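Local coordinates for blue (Type 1) copper domain protein (Nitrosopumilus maritimus, PDB 5FC9), which binds a mononuclear type 1 copper ion in an open, water-accessible site as a purple cupredoxin domain and probably takes part in electron transfer, at residues N36-S39 and V40-I44; S46-V49 and N50-I54. All blocks are in the same frame, centred on the assembly; numbering follows the deposited sequence.

Interaction 1. Residues N36-S39 and V40-I44; sequences NDDS and VPHNI. With CU (copper (II) ion), chain E.
His42 is held through both nitrogens of its imidazole ring: ND1 of His42 binds the copper ion at 2.0 Å, and His42 NE2 donates a hydrogen bond to Asp38 OD2 at 2.7 Å. The second bond is nearly straight, with an N-H...O angle of 169°. OD2 lies almost in the ring plane and is met on its anti side, the carboxylate being turned only 18° from the imidazole. Gripped at both nitrogens by metal and carboxylate, the ring has little freedom to rotate. With both nitrogens engaged, NE2 carries the proton, and the carboxylate may make the ring a somewhat stronger donor to the metal.

Asp38 can reach the ring because CG stands anti to its own backbone N (chi1 -154°). Its other oxygen, Asp38 OD1, accepts from Ser39 N at 2.8 Å and from Gly9 N, so both carboxylate oxygens of this buried residue are used. Tyr11 N adds a weak bond to OD2.

Asn36 braces the same turn with its amide. Asn36 ND2 donates to Val40 O at 2.9 Å, the acceptor lying in the amide plane, and also to Leu62 O. Asn36 OD1 accepts from Asp38 N, 2.9 Å away and above the carbonyl plane, which closes an Asx turn. The same Asn36 OD1 approaches the edge of the histidine ring, 3.2 Å from His42 CD2, with the amide plane steeply inclined to the ring. One side chain thus ties together the backbone on both sides of Ser39 while bordering the ligand.

Cys82 and His85 also bind the copper, and a water 2.2 Å from the metal completes the four ligands. This is the two-histidine, one-cysteine centre of a cupredoxin, here of the open type 1 kind, with a second-shell carboxylate positioning one histidine.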
loop_
_atom_site.group_PDB
_atom_site.type_symbol
_atom_site.label_atom_id
_atom_site.label_comp_id
_atom_site.label_asym_id
_atom_site.label_seq_id
_atom_site.Cartn_x
_atom_site.Cartn_y
_atom_site.Cartn_z
ATOM N N ASN A 36 0.130 -1.957 23.961
ATOM C CA ASN A 36 -0.538 -1.195 22.909
ATOM C C ASN A 36 -0.470 0.312 23.172
ATOM O O ASN A 36 -1.209 0.830 24.004
ATOM C CB ASN A 36 -1.998 -1.624 22.759
ATOM C CG ASN A 36 -2.682 -0.938 21.577
ATOM O OD1 ASN A 36 -2.008 -0.311 20.772
ATOM N ND2 ASN A 36 -4.007 -1.046 21.479
ATOM N N ASP A 37 0.410 1.004 22.453
ATOM C CA ASP A 37 0.531 2.457 22.580
ATOM C C ASP A 37 -0.284 3.169 21.510
ATOM O O ASP A 37 -0.328 4.399 21.470
ATOM C CB ASP A 37 1.991 2.898 22.478
ATOM C CG ASP A 37 2.750 2.738 23.776
ATOM O OD1 ASP A 37 2.130 2.441 24.818
ATOM O OD2 ASP A 37 3.980 2.938 23.750
ATOM N N ASP A 38 -0.940 2.392 20.655
ATOM C CA ASP A 38 -1.730 2.956 19.561
ATOM C C ASP A 38 -3.099 3.429 20.058
ATOM O O ASP A 38 -3.523 3.093 21.169
ATOM C CB ASP A 38 -1.890 1.905 18.451
ATOM C CG ASP A 38 -2.122 2.517 17.081
ATOM O OD1 ASP A 38 -2.228 3.762 16.976
ATOM O OD2 ASP A 38 -2.209 1.730 16.116
ATOM N N SER A 39 -3.799 4.190 19.225
ATOM C CA SER A 39 -5.093 4.765 19.577
ATOM C C SER A 39 -6.292 3.940 19.129
ATOM O O SER A 39 -7.428 4.436 19.140
ATOM C CB SER A 39 -5.211 6.169 18.976
ATOM O OG SER A 39 -5.121 6.090 17.554
ATOM N N VAL A 40 -6.045 2.699 18.707
ATOM C CA VAL A 40 -7.115 1.767 18.355
ATOM C C VAL A 40 -6.809 0.406 18.981
ATOM O O VAL A 40 -5.667 0.139 19.350
ATOM C CB VAL A 40 -7.285 1.602 16.819
ATOM C CG1 VAL A 40 -7.601 2.953 16.161
ATOM C CG2 VAL A 40 -6.058 0.947 16.194
ATOM N N PRO A 41 -7.829 -0.463 19.102
ATOM C CA PRO A 41 -7.536 -1.799 19.640
ATOM C C PRO A 41 -6.627 -2.625 18.732
ATOM O O PRO A 41 -6.655 -2.475 17.501
ATOM C CB PRO A 41 -8.921 -2.451 19.740
ATOM C CG PRO A 41 -9.889 -1.327 19.738
ATOM C CD PRO A 41 -9.272 -0.260 18.890
ATOM N N HIS A 42 -5.830 -3.491 19.353
ATOM C CA HIS A 42 -4.992 -4.436 18.639
ATOM C C HIS A 42 -5.068 -5.764 19.337
ATOM O O HIS A 42 -5.543 -5.842 20.458
ATOM C CB HIS A 42 -3.544 -3.957 18.595
ATOM C CG HIS A 42 -3.333 -2.786 17.691
ATOM N ND1 HIS A 42 -3.458 -2.873 16.323
ATOM C CD2 HIS A 42 -3.004 -1.502 17.959
ATOM C CE1 HIS A 42 -3.218 -1.690 15.781
ATOM N NE2 HIS A 42 -2.936 -0.841 16.754
ATOM N N ASN A 43 -4.606 -6.813 18.678
ATOM C CA ASN A 43 -4.363 -8.051 19.406
ATOM C C ASN A 43 -3.077 -8.689 18.900
ATOM O O ASN A 43 -2.469 -8.226 17.928
ATOM C CB ASN A 43 -5.566 -9.010 19.302
ATOM C CG ASN A 43 -5.894 -9.394 17.876
ATOM O OD1 ASN A 43 -5.051 -9.915 17.158
ATOM N ND2 ASN A 43 -7.123 -9.138 17.462
ATOM N N ILE A 44 -2.639 -9.725 19.608
ATOM C CA ILE A 44 -1.411 -10.427 19.288
ATOM C C ILE A 44 -1.753 -11.903 19.129
ATOM O O ILE A 44 -2.181 -12.545 20.085
ATOM C CB ILE A 44 -0.340 -10.240 20.390
ATOM C CG1 ILE A 44 0.072 -8.761 20.505
ATOM C CG2 ILE A 44 0.869 -11.128 20.122
ATOM C CD1 ILE A 44 0.727 -8.197 19.260
HETATM CU CU CU E . -3.744 -4.349 15.039
HETATM O O HOH W 1 -1.566 -4.533 14.530
#

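Interaction 2. Residues S46-V49 and N50-I54; sequences SIDV and NGKVI
Ser46 and Ile54 join the two arms of a short hairpin, Ile54 N donating to Ser46 O at 2.9 Å. Ile47 and Val53 next along form an antiparallel non-hydrogen-bonded pair, and Asp48 N then donates to Lys52 O at 3.0 Å. Ile47 CA lies 3.2 Å from that same Lys52 O, a CA-H...O contact that reflects how closely the backbones run here.

The close-packed part of the contact lies at the turn, round Asp48. Its chi1 of 62° sets the carboxylate between its own backbone N and carbonyl carbon, curled over the loop. Asp48 OD1 accepts from Lys52 N at 2.9 Å, a fairly straight bond arriving from above the carboxylate plane, and weakly from Asn50 N. The backbone closes the type I turn by Gly51 N donating to Asp48 O at 3.0 Å, with Gly51 at a positive phi of 64°.

Apolar packing between the arms is thinner. Ile54 CG2 rests on Asp48 CB at 3.9 Å, whereas Ile47 CG2 and Val53 CG2 come only to 4.4 Å because their side chains diverge. On the solvent side, Asp48 OD2 accepts a hydrogen bond from a water, which accepts in turn from Asn50 ND2. Lys52 starts alongside the aspartate, its CB near both carboxylate oxygens, but bends away: Lys52 NZ is 6.2 Å from Asp48 OD2, so the opposite charges make no salt bridge.

Outside the hairpin, Ile47 packs on Phe18 of the second subunit. Its side chain also meets Lys79 and Tyr81 of strand 76-81, and Val53 touches Tyr81 as well. Strand 45-47 is the outermost of its four-stranded sheet in this chain, pairing with 76-81, and the 48-51 turn projects beyond that edge before the chain returns as strand 53-54.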
loop_
_atom_site.group_PDB
_atom_site.type_symbol
_atom_site.label_atom_id
_atom_site.label_comp_id
_atom_site.label_asym_id
_atom_site.label_seq_id
_atom_site.Cartn_x
_atom_site.Cartn_y
_atom_site.Cartn_z
ATOM N N SER A 46 -0.286 -15.668 17.566
ATOM C CA SER A 46 0.703 -16.509 16.898
ATOM C C SER A 46 0.089 -17.085 15.618
ATOM O O SER A 46 -1.087 -17.460 15.601
ATOM C CB SER A 46 1.173 -17.623 17.843
ATOM O OG SER A 46 0.061 -18.185 18.508
ATOM N N ILE A 47 0.869 -17.101 14.536
ATOM C CA ILE A 47 0.362 -17.578 13.247
ATOM C C ILE A 47 1.304 -18.571 12.599
ATOM O O ILE A 47 2.490 -18.628 12.943
ATOM C CB ILE A 47 0.135 -16.428 12.239
ATOM C CG1 ILE A 47 1.418 -15.606 12.057
ATOM C CG2 ILE A 47 -1.038 -15.582 12.671
ATOM C CD1 ILE A 47 1.415 -14.730 10.776
ATOM N N ASP A 48 0.760 -19.338 11.653
ATOM C CA ASP A 48 1.553 -20.228 10.800
ATOM C C ASP A 48 1.961 -19.527 9.510
ATOM O O ASP A 48 1.674 -18.349 9.331
ATOM C CB ASP A 48 0.788 -21.538 10.489
ATOM C CG ASP A 48 -0.524 -21.326 9.703
ATOM O OD1 ASP A 48 -0.713 -20.286 9.034
ATOM O OD2 ASP A 48 -1.389 -22.236 9.738
ATOM N N VAL A 49 2.617 -20.261 8.614
ATOM C CA VAL A 49 3.134 -19.695 7.367
ATOM C C VAL A 49 2.028 -19.153 6.462
ATOM O O VAL A 49 2.264 -18.264 5.637
ATOM C CB VAL A 49 3.956 -20.739 6.573
ATOM C CG1 VAL A 49 5.240 -21.082 7.313
ATOM C CG2 VAL A 49 3.134 -21.989 6.331
ATOM N N ASN A 50 0.816 -19.676 6.620
ATOM C CA ASN A 50 -0.308 -19.232 5.806
ATOM C C ASN A 50 -1.113 -18.110 6.443
ATOM O O ASN A 50 -2.204 -17.784 5.981
ATOM C CB ASN A 50 -1.235 -20.409 5.506
ATOM C CG ASN A 50 -0.575 -21.452 4.642
ATOM O OD1 ASN A 50 -0.111 -21.151 3.546
ATOM N ND2 ASN A 50 -0.523 -22.681 5.128
ATOM N N GLY A 51 -0.577 -17.528 7.513
ATOM C CA GLY A 51 -1.272 -16.463 8.218
ATOM C C GLY A 51 -2.570 -16.907 8.867
ATOM O O GLY A 51 -3.510 -16.123 9.005
ATOM N N LYS A 52 -2.626 -18.179 9.255
ATOM C CA LYS A 52 -3.738 -18.698 10.033
ATOM C C LYS A 52 -3.325 -18.668 11.490
ATOM O O LYS A 52 -2.165 -18.890 11.811
ATOM C CB LYS A 52 -4.101 -20.123 9.606
ATOM C CG LYS A 52 -4.425 -20.240 8.124
ATOM C CD LYS A 52 -5.597 -19.342 7.729
ATOM C CE LYS A 52 -6.293 -19.889 6.487
ATOM N NZ LYS A 52 -6.730 -21.303 6.694
ATOM N N VAL A 53 -4.277 -18.377 12.368
ATOM C CA VAL A 53 -3.963 -18.250 13.778
ATOM C C VAL A 53 -3.748 -19.647 14.360
ATOM O O VAL A 53 -4.554 -20.547 14.122
ATOM C CB VAL A 53 -5.078 -17.521 14.538
ATOM C CG1 VAL A 53 -4.824 -17.552 16.041
ATOM C CG2 VAL A 53 -5.175 -16.073 14.071
ATOM N N ILE A 54 -2.653 -19.826 15.087
ATOM C CA ILE A 54 -2.386 -21.086 15.769
ATOM C C ILE A 54 -2.397 -20.824 17.255
ATOM O O ILE A 54 -2.261 -19.684 17.684
ATOM C CB ILE A 54 -1.040 -21.715 15.343
ATOM C CG1 ILE A 54 0.140 -20.794 15.685
ATOM C CG2 ILE A 54 -1.099 -22.092 13.866
ATOM C CD1 ILE A 54 1.518 -21.344 15.344
HETATM O O HOH W 2 -2.547 -23.191 7.588
#

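How the interactions relate
Interactions 1 and 2 follow in series along the chain, the first closing at Ile44 and the second opening at Ser46, yet their centres lie 19 Å apart and they do not touch, being linked only through the chain. Residues 36-44 leave the end of strand 30-36, in the three-stranded sheet, and lead to strand 45-47 at the edge of the four-stranded sheet; residues 46-54 then carry that edge into a projecting hairpin. The loop of interaction 1 thus carries the chain from one sheet of the cupredoxin sandwich to the other. Interaction 1 positions a copper ligand, whereas interaction 2 lies farther off, Ile47 about 12 Å from the ion by its side chain, and meets a second subunit.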